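Local coordinates for outer membrane protein OMP121 (Bacteroides thetaiotaomicron, PDB 5FQ8), which probably takes up nutrients such as peptides across the outer membrane as a beta-barrel TonB-dependent receptor, at residues T688-N693 / E736-I741; I732-P735 / I741-I744; Y754-M759 / V763-V768. All coordinates share one frame; numbering follows the deposited sequence.

Contact 1 (T688-N693 / E736-I741); sequences TAQNMN and EELGGI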
loop_
_atom_site.group_PDB
_atom_site.type_symbol
_atom_site.label_atom_id
_atom_site.label_comp_id
_atom_site.label_asym_id
_atom_site.label_seq_id
_atom_site.Cartn_x
_atom_site.Cartn_y
_atom_site.Cartn_z
ATOM N N THR B 688 -1.323 24.615 -14.949
ATOM C CA THR B 688 -0.000 25.075 -14.558
ATOM C C THR B 688 1.043 24.877 -15.636
ATOM O O THR B 688 2.181 25.323 -15.465
ATOM C CB THR B 688 0.477 24.348 -13.324
ATOM O OG1 THR B 688 0.232 22.954 -13.500
ATOM C CG2 THR B 688 -0.247 24.816 -12.152
ATOM N N ALA B 689 0.696 24.204 -16.723
ATOM C CA ALA B 689 1.635 24.021 -17.811
ATOM C C ALA B 689 0.854 23.694 -19.061
ATOM O O ALA B 689 -0.268 23.202 -18.996
ATOM C CB ALA B 689 2.646 22.920 -17.506
ATOM N N GLN B 690 1.450 23.990 -20.200
ATOM C CA GLN B 690 0.885 23.606 -21.478
ATOM C C GLN B 690 1.975 22.943 -22.286
ATOM O O GLN B 690 3.098 23.440 -22.331
ATOM C CB GLN B 690 0.314 24.794 -22.237
ATOM C CG GLN B 690 -0.256 24.392 -23.571
ATOM C CD GLN B 690 -0.776 25.545 -24.372
ATOM O OE1 GLN B 690 -1.335 25.358 -25.445
ATOM N NE2 GLN B 690 -0.589 26.751 -23.866
ATOM N N ASN B 691 1.659 21.810 -22.893
ATOM C CA ASN B 691 2.619 21.130 -23.747
ATOM C C ASN B 691 2.673 21.841 -25.085
ATOM O O ASN B 691 1.659 21.929 -25.782
ATOM C CB ASN B 691 2.224 19.671 -23.942
ATOM C CG ASN B 691 2.230 18.889 -22.666
ATOM O OD1 ASN B 691 2.924 19.225 -21.716
ATOM N ND2 ASN B 691 1.463 17.816 -22.643
ATOM N N MET B 692 3.839 22.353 -25.455
ATOM C CA MET B 692 3.954 22.938 -26.779
ATOM C C MET B 692 5.374 22.785 -27.281
ATOM O O MET B 692 6.276 22.410 -26.537
ATOM C CB MET B 692 3.515 24.401 -26.777
ATOM C CG MET B 692 4.054 25.236 -25.641
ATOM S SD MET B 692 2.983 26.626 -25.245
ATOM C CE MET B 692 2.275 26.994 -26.822
ATOM N N ASN B 693 5.544 23.047 -28.572
ATOM C CA ASN B 693 6.860 23.016 -29.193
ATOM C C ASN B 693 7.675 24.224 -28.768
ATOM O O ASN B 693 7.247 25.362 -28.957
ATOM C CB ASN B 693 6.715 23.006 -30.709
ATOM C CG ASN B 693 5.888 21.853 -31.200
ATOM O OD1 ASN B 693 4.785 22.038 -31.677
ATOM N ND2 ASN B 693 6.415 20.652 -31.082
ATOM N N GLU B 736 6.680 33.107 -26.304
ATOM C CA GLU B 736 6.487 34.379 -25.620
ATOM C C GLU B 736 5.208 34.380 -24.816
ATOM O O GLU B 736 5.172 34.881 -23.690
ATOM C CB GLU B 736 6.443 35.523 -26.632
ATOM C CG GLU B 736 7.777 35.971 -27.210
ATOM C CD GLU B 736 7.609 37.017 -28.304
ATOM O OE1 GLU B 736 6.459 37.211 -28.748
ATOM O OE2 GLU B 736 8.613 37.642 -28.719
ATOM N N GLU B 737 4.156 33.791 -25.380
ATOM C CA GLU B 737 2.813 33.925 -24.839
ATOM C C GLU B 737 2.709 33.463 -23.406
ATOM O O GLU B 737 1.790 33.885 -22.707
ATOM C CB GLU B 737 1.836 33.159 -25.713
ATOM C CG GLU B 737 2.015 33.471 -27.177
ATOM C CD GLU B 737 3.043 32.584 -27.821
ATOM O OE1 GLU B 737 3.071 31.387 -27.476
ATOM O OE2 GLU B 737 3.832 33.080 -28.651
ATOM N N LEU B 738 3.634 32.639 -22.942
ATOM C CA LEU B 738 3.610 32.144 -21.576
ATOM C C LEU B 738 4.749 32.692 -20.740
ATOM O O LEU B 738 5.036 32.139 -19.678
ATOM C CB LEU B 738 3.662 30.621 -21.559
ATOM C CG LEU B 738 2.419 29.774 -21.760
ATOM C CD1 LEU B 738 1.845 29.917 -23.144
ATOM C CD2 LEU B 738 2.795 28.342 -21.505
ATOM N N GLY B 739 5.388 33.771 -21.180
ATOM C CA GLY B 739 6.585 34.261 -20.536
ATOM C C GLY B 739 7.829 33.680 -21.178
ATOM O O GLY B 739 7.780 32.759 -21.996
ATOM N N GLY B 740 8.973 34.226 -20.808
ATOM C CA GLY B 740 10.173 33.702 -21.420
ATOM C C GLY B 740 11.003 32.884 -20.462
ATOM O O GLY B 740 12.225 32.828 -20.594
ATOM N N ILE B 741 10.351 32.232 -19.507
ATOM C CA ILE B 741 11.030 31.635 -18.370
ATOM C C ILE B 741 10.263 30.388 -17.983
ATOM O O ILE B 741 9.060 30.301 -18.210
ATOM C CB ILE B 741 11.124 32.659 -17.217
ATOM C CG1 ILE B 741 11.794 32.076 -15.990
ATOM C CG2 ILE B 741 9.765 33.124 -16.837
ATOM C CD1 ILE B 741 11.953 33.079 -14.887
#
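The side-chain amide of Gln-690 is the flat group that meets 736-741: CD1 of Leu-738 comes to 4.1 Å from its NE2, beyond the nitrogen and lifted out of the amide plane. Over that same face stands Met-692, two residues along the strand, with its SD 4.0 Å from Gln-690 CD. Leu-738 therefore enters a corner made by an amide and a thioether. Its two methyls divide the sulfur between them, CD1 and CD2 each lying 4.1 Å from Met-692 SD. Gln-690 CG is anti to the backbone N (chi1 179°) and the chain beyond it is extended, which carries the amide well out from strand 689-693 to meet the loop. NE2 gives leucine only van der Waals contact; its hydrogen bond goes to a polar side chain of the chain of another protein. Around Leu-738 the loop is tightened by a bond from Gly-739 N to Glu-736 O, 2.8 Å. Leu-738 also packs on Met-681, on Leu-679 of strand 661-680 and on an apolar side chain of the other protein. Strand 689-693 itself runs antiparallel to 661-680 and parallel to 629-635, and the loop lies against strands 689-693 and 661-680.

Contact 2 (I732-P735 / I741-I744); sequences ISLP and ITTI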
loop_
_atom_site.group_PDB
_atom_site.type_symbol
_atom_site.label_atom_id
_atom_site.label_comp_id
_atom_site.label_asym_id
_atom_site.label_seq_id
_atom_site.Cartn_x
_atom_site.Cartn_y
_atom_site.Cartn_z
ATOM N N ILE B 732 17.311 29.806 -27.265
ATOM C CA ILE B 732 17.132 30.927 -28.180
ATOM C C ILE B 732 15.795 31.617 -27.966
ATOM O O ILE B 732 15.728 32.840 -27.873
ATOM C CB ILE B 732 17.319 30.478 -29.643
ATOM C CG1 ILE B 732 18.807 30.426 -29.969
ATOM C CG2 ILE B 732 16.641 31.443 -30.575
ATOM C CD1 ILE B 732 19.097 30.349 -31.443
ATOM N N SER B 733 14.716 30.854 -27.874
ATOM C CA SER B 733 13.430 31.431 -27.525
ATOM C C SER B 733 12.607 30.391 -26.794
ATOM O O SER B 733 12.728 29.194 -27.045
ATOM C CB SER B 733 12.672 31.930 -28.753
ATOM O OG SER B 733 12.448 30.874 -29.664
ATOM N N LEU B 734 11.802 30.862 -25.855
ATOM C CA LEU B 734 10.749 30.089 -25.248
ATOM C C LEU B 734 9.442 30.801 -25.543
ATOM O O LEU B 734 9.372 32.022 -25.364
ATOM C CB LEU B 734 10.959 29.958 -23.746
ATOM C CG LEU B 734 12.058 28.979 -23.353
ATOM C CD1 LEU B 734 12.299 29.056 -21.892
ATOM C CD2 LEU B 734 11.669 27.574 -23.735
ATOM N N PRO B 735 8.409 30.095 -26.017
ATOM C CA PRO B 735 7.175 30.754 -26.463
ATOM C C PRO B 735 6.727 31.951 -25.639
ATOM O O PRO B 735 6.436 31.835 -24.445
ATOM C CB PRO B 735 6.160 29.615 -26.395
ATOM C CG PRO B 735 6.945 28.450 -26.771
ATOM C CD PRO B 735 8.324 28.646 -26.197
ATOM N N ILE B 741 10.351 32.232 -19.507
ATOM C CA ILE B 741 11.030 31.635 -18.370
ATOM C C ILE B 741 10.263 30.388 -17.983
ATOM O O ILE B 741 9.060 30.301 -18.210
ATOM C CB ILE B 741 11.124 32.659 -17.217
ATOM C CG1 ILE B 741 11.794 32.076 -15.990
ATOM C CG2 ILE B 741 9.765 33.124 -16.837
ATOM C CD1 ILE B 741 11.953 33.079 -14.887
ATOM N N THR B 742 10.968 29.397 -17.444
ATOM C CA THR B 742 10.332 28.156 -17.024
ATOM C C THR B 742 11.261 27.400 -16.095
ATOM O O THR B 742 12.443 27.288 -16.359
ATOM C CB THR B 742 9.940 27.287 -18.219
ATOM O OG1 THR B 742 9.190 26.167 -17.761
ATOM C CG2 THR B 742 11.137 26.793 -18.964
ATOM N N THR B 743 10.721 26.895 -15.004
ATOM C CA THR B 743 11.531 26.249 -13.990
ATOM C C THR B 743 11.999 24.874 -14.447
ATOM O O THR B 743 11.229 24.110 -15.026
ATOM C CB THR B 743 10.734 26.101 -12.704
ATOM O OG1 THR B 743 10.136 27.347 -12.357
ATOM C CG2 THR B 743 11.624 25.667 -11.593
ATOM N N ILE B 744 13.266 24.569 -14.180
ATOM C CA ILE B 744 13.813 23.234 -14.370
ATOM C C ILE B 744 13.907 22.477 -13.054
ATOM O O ILE B 744 13.609 21.285 -12.996
ATOM C CB ILE B 744 15.184 23.317 -15.065
ATOM C CG1 ILE B 744 15.019 23.746 -16.507
ATOM C CG2 ILE B 744 15.882 21.997 -15.037
ATOM C CD1 ILE B 744 16.326 24.007 -17.171
#
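Leu-734 and Ile-741 bring the two backbones nearest to each other, with 7.1 Å between their CA atoms, too wide for beta pairing. The backbone is extended at Leu-734 and from Ile-741 to Thr-743, but 732-735 belongs to the loop that follows strand 716-731, whereas 741-744 runs along the first strand of the small antiparallel sheet. Five residues separate them; the chain swings round through this short loop, and the second segment leaves roughly across the direction of the first, turning a corner at Ile-744.

The gap is bridged by side chains, chiefly by one pair of methyl groups. Leu-734 reaches across with CD1, which rests 3.9 Å from CG2 of Thr-742, the two side chains meeting at about a right angle. The same CD1 lies 4.4 Å from the backbone N of Ile-741, so the leucine also lies against the start of the segment. Ile-741 contributes main chain here: its CB points away from Leu-734, and its side chain packs on Tyr-754 and Ile-756. The hydroxyl of Thr-742 stands opposite its backbone N (chi1 -173°), a rotation that turns the methyl to the leucine. Leu-734 also packs on Leu-694.

Across the interface the contact is van der Waals packing with no polar bond, and burial of the two methyls probably supplies its main gain. It specifies no bond direction or register; the threonine turns its methyl to the loop, while its hydroxyl has a weak bond to the N of Ala-680 at the end of strand 661-680.

Contact 3 (Y754-M759 / V763-V768); sequences YAITGM and VFKAQV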
loop_
_atom_site.group_PDB
_atom_site.type_symbol
_atom_site.label_atom_id
_atom_site.label_comp_id
_atom_site.label_asym_id
_atom_site.label_seq_id
_atom_site.Cartn_x
_atom_site.Cartn_y
_atom_site.Cartn_z
ATOM N N TYR B 754 16.544 27.927 -13.875
ATOM C CA TYR B 754 15.528 28.209 -14.875
ATOM C C TYR B 754 16.029 27.865 -16.262
ATOM O O TYR B 754 17.150 27.419 -16.445
ATOM C CB TYR B 754 15.106 29.680 -14.810
ATOM C CG TYR B 754 14.355 30.011 -13.552
ATOM C CD1 TYR B 754 12.999 29.729 -13.442
ATOM C CD2 TYR B 754 15.002 30.567 -12.457
ATOM C CE1 TYR B 754 12.311 29.999 -12.294
ATOM C CE2 TYR B 754 14.312 30.849 -11.304
ATOM C CZ TYR B 754 12.967 30.559 -11.229
ATOM O OH TYR B 754 12.261 30.833 -10.085
ATOM N N ALA B 755 15.155 28.060 -17.239
ATOM C CA ALA B 755 15.521 28.181 -18.642
ATOM C C ALA B 755 14.871 29.458 -19.141
ATOM O O ALA B 755 13.648 29.535 -19.231
ATOM C CB ALA B 755 15.068 26.976 -19.454
ATOM N N ILE B 756 15.682 30.459 -19.442
ATOM C CA ILE B 756 15.215 31.792 -19.790
ATOM C C ILE B 756 15.624 32.093 -21.221
ATOM O O ILE B 756 16.629 31.579 -21.708
ATOM C CB ILE B 756 15.793 32.813 -18.804
ATOM C CG1 ILE B 756 15.654 32.280 -17.388
ATOM C CG2 ILE B 756 15.075 34.107 -18.909
ATOM C CD1 ILE B 756 16.114 33.246 -16.345
ATOM N N THR B 757 14.852 32.948 -21.888
ATOM C CA THR B 757 14.871 33.001 -23.347
ATOM C C THR B 757 16.262 33.285 -23.896
ATOM O O THR B 757 16.825 32.463 -24.618
ATOM C CB THR B 757 13.865 34.030 -23.864
ATOM O OG1 THR B 757 12.551 33.482 -23.782
ATOM C CG2 THR B 757 14.130 34.356 -25.308
ATOM N N GLY B 758 16.835 34.440 -23.594
ATOM C CA GLY B 758 18.086 34.740 -24.268
ATOM C C GLY B 758 19.328 34.387 -23.479
ATOM O O GLY B 758 20.325 35.102 -23.543
ATOM N N MET B 759 19.281 33.300 -22.728
ATOM C CA MET B 759 20.288 32.958 -21.740
ATOM C C MET B 759 20.645 31.483 -21.844
ATOM O O MET B 759 19.920 30.703 -22.468
ATOM C CB MET B 759 19.772 33.278 -20.329
ATOM C CG MET B 759 19.117 34.628 -20.188
ATOM S SD MET B 759 19.228 35.230 -18.516
ATOM C CE MET B 759 20.982 35.191 -18.274
ATOM N N VAL B 763 19.900 28.771 -15.876
ATOM C CA VAL B 763 20.193 30.014 -15.180
ATOM C C VAL B 763 19.710 29.935 -13.744
ATOM O O VAL B 763 18.615 29.444 -13.471
ATOM C CB VAL B 763 19.537 31.188 -15.912
ATOM C CG1 VAL B 763 19.754 32.459 -15.139
ATOM C CG2 VAL B 763 20.115 31.308 -17.283
ATOM N N PHE B 764 20.525 30.421 -12.815
ATOM C CA PHE B 764 20.167 30.445 -11.402
ATOM C C PHE B 764 19.706 31.831 -10.993
ATOM O O PHE B 764 20.290 32.831 -11.410
ATOM C CB PHE B 764 21.340 30.072 -10.512
ATOM C CG PHE B 764 21.559 28.617 -10.369
ATOM C CD1 PHE B 764 20.949 27.916 -9.359
ATOM C CD2 PHE B 764 22.403 27.956 -11.224
ATOM C CE1 PHE B 764 21.164 26.587 -9.206
ATOM C CE2 PHE B 764 22.637 26.639 -11.075
ATOM C CZ PHE B 764 22.012 25.941 -10.060
ATOM N N LYS B 765 18.665 31.876 -10.164
ATOM C CA LYS B 765 18.254 33.069 -9.441
ATOM C C LYS B 765 18.284 32.769 -7.952
ATOM O O LYS B 765 17.952 31.670 -7.529
ATOM C CB LYS B 765 16.866 33.517 -9.856
ATOM C CG LYS B 765 16.759 34.034 -11.259
ATOM C CD LYS B 765 15.374 34.523 -11.530
ATOM C CE LYS B 765 15.244 35.113 -12.907
ATOM N NZ LYS B 765 13.871 35.636 -13.135
ATOM N N ALA B 766 18.698 33.744 -7.159
ATOM C CA ALA B 766 18.804 33.544 -5.722
ATOM C C ALA B 766 18.741 34.894 -5.031
ATOM O O ALA B 766 18.969 35.931 -5.648
ATOM C CB ALA B 766 20.089 32.800 -5.369
ATOM N N GLN B 767 18.420 34.876 -3.742
ATOM C CA GLN B 767 18.214 36.131 -3.027
ATOM C C GLN B 767 19.552 36.797 -2.727
ATOM O O GLN B 767 20.439 36.195 -2.122
ATOM C CB GLN B 767 17.400 35.932 -1.745
ATOM C CG GLN B 767 17.994 35.063 -0.676
ATOM C CD GLN B 767 17.611 35.500 0.718
ATOM O OE1 GLN B 767 16.775 36.363 0.890
ATOM N NE2 GLN B 767 18.235 34.912 1.719
ATOM N N VAL B 768 19.690 38.037 -3.180
ATOM C CA VAL B 768 20.834 38.882 -2.909
ATOM C C VAL B 768 20.357 40.029 -2.039
ATOM O O VAL B 768 19.160 40.281 -1.923
ATOM C CB VAL B 768 21.480 39.400 -4.208
ATOM C CG1 VAL B 768 20.558 40.370 -4.880
ATOM C CG2 VAL B 768 22.864 40.016 -3.949
#
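A beta hairpin holds this contact: strand 752-756 turns back into strand 763-766, the second and third strands of a four-stranded antiparallel sheet. Tyr-754 and Val-763 form an antiparallel hydrogen-bonded pair. Tyr-754 N donates to Val-763 O over 2.6 Å at an N-H...O angle of 157°, with the nitrogen in the carbonyl plane. The return bond, from Val-763 N to Tyr-754 O, is weak at 3.1 Å. The short strand axes lie at 114° between their directions. Within the two segments this pair is the single bridge; the backbone of Lys-765 bonds onward to Ser-752, and side chains supply the rest of the contact.

Tyr-754 and Val-763 project from the same face of the sheet, where Lys-765 joins them. The aliphatic part of the lysine crosses the tyrosine ring at about a right angle, its CD 3.8 Å from Tyr-754 CE2. Extended beyond CG, the chain continues past the ring until CE comes to 4.0 Å from CD1 of Ile-756. The ammonium lies above the ring, but NZ is 5.4 Å from its centroid, at most a weak cation-pi attraction. With only CB left, an alanine here would probably strip the aliphatic chain from one flank of the Tyr-754 ring and leave Ile-756 CD1 with Val-763 but without its lysine neighbour. Tyr-754 OH, for its part, is hydrogen-bonded to a polar side chain of the chain of another protein.

Val-763 sits between two hydrophobic partners, and its rotation assigns a methyl to each. CG1, trans to the main-chain nitrogen (chi1 176°), meets Ile-756 CD1 at 3.9 Å. On its other branch, Val-763 CG2 packs 3.6 Å from Met-759 CB, and the methionine bends at chi3 to bring CE to 4.1 Å from Val-763 CG2.

The three contacts follow one path from the barrel wall into the small antiparallel sheet. Contact 1 sets the loop after strand 716-731 against strand 689-693; contact 2, centred 7 Å from it, folds that loop onto strand 741-746, and both end around Ile-741, which they share, before contact 3 opens. Contact 3 closes the next hairpin, its centre 10 Å from that of contact 2 and 16 Å from that of contact 1. Strands 741-746 and 752-756 are neighbours in the sheet, joined by a probable hydrogen bond between Thr-742 O and Ala-755 N, while Thr-757 OG1 probably bonds to Gly-740 O. The sheet is thereby tied to the wall beside another protein chain of the assembly.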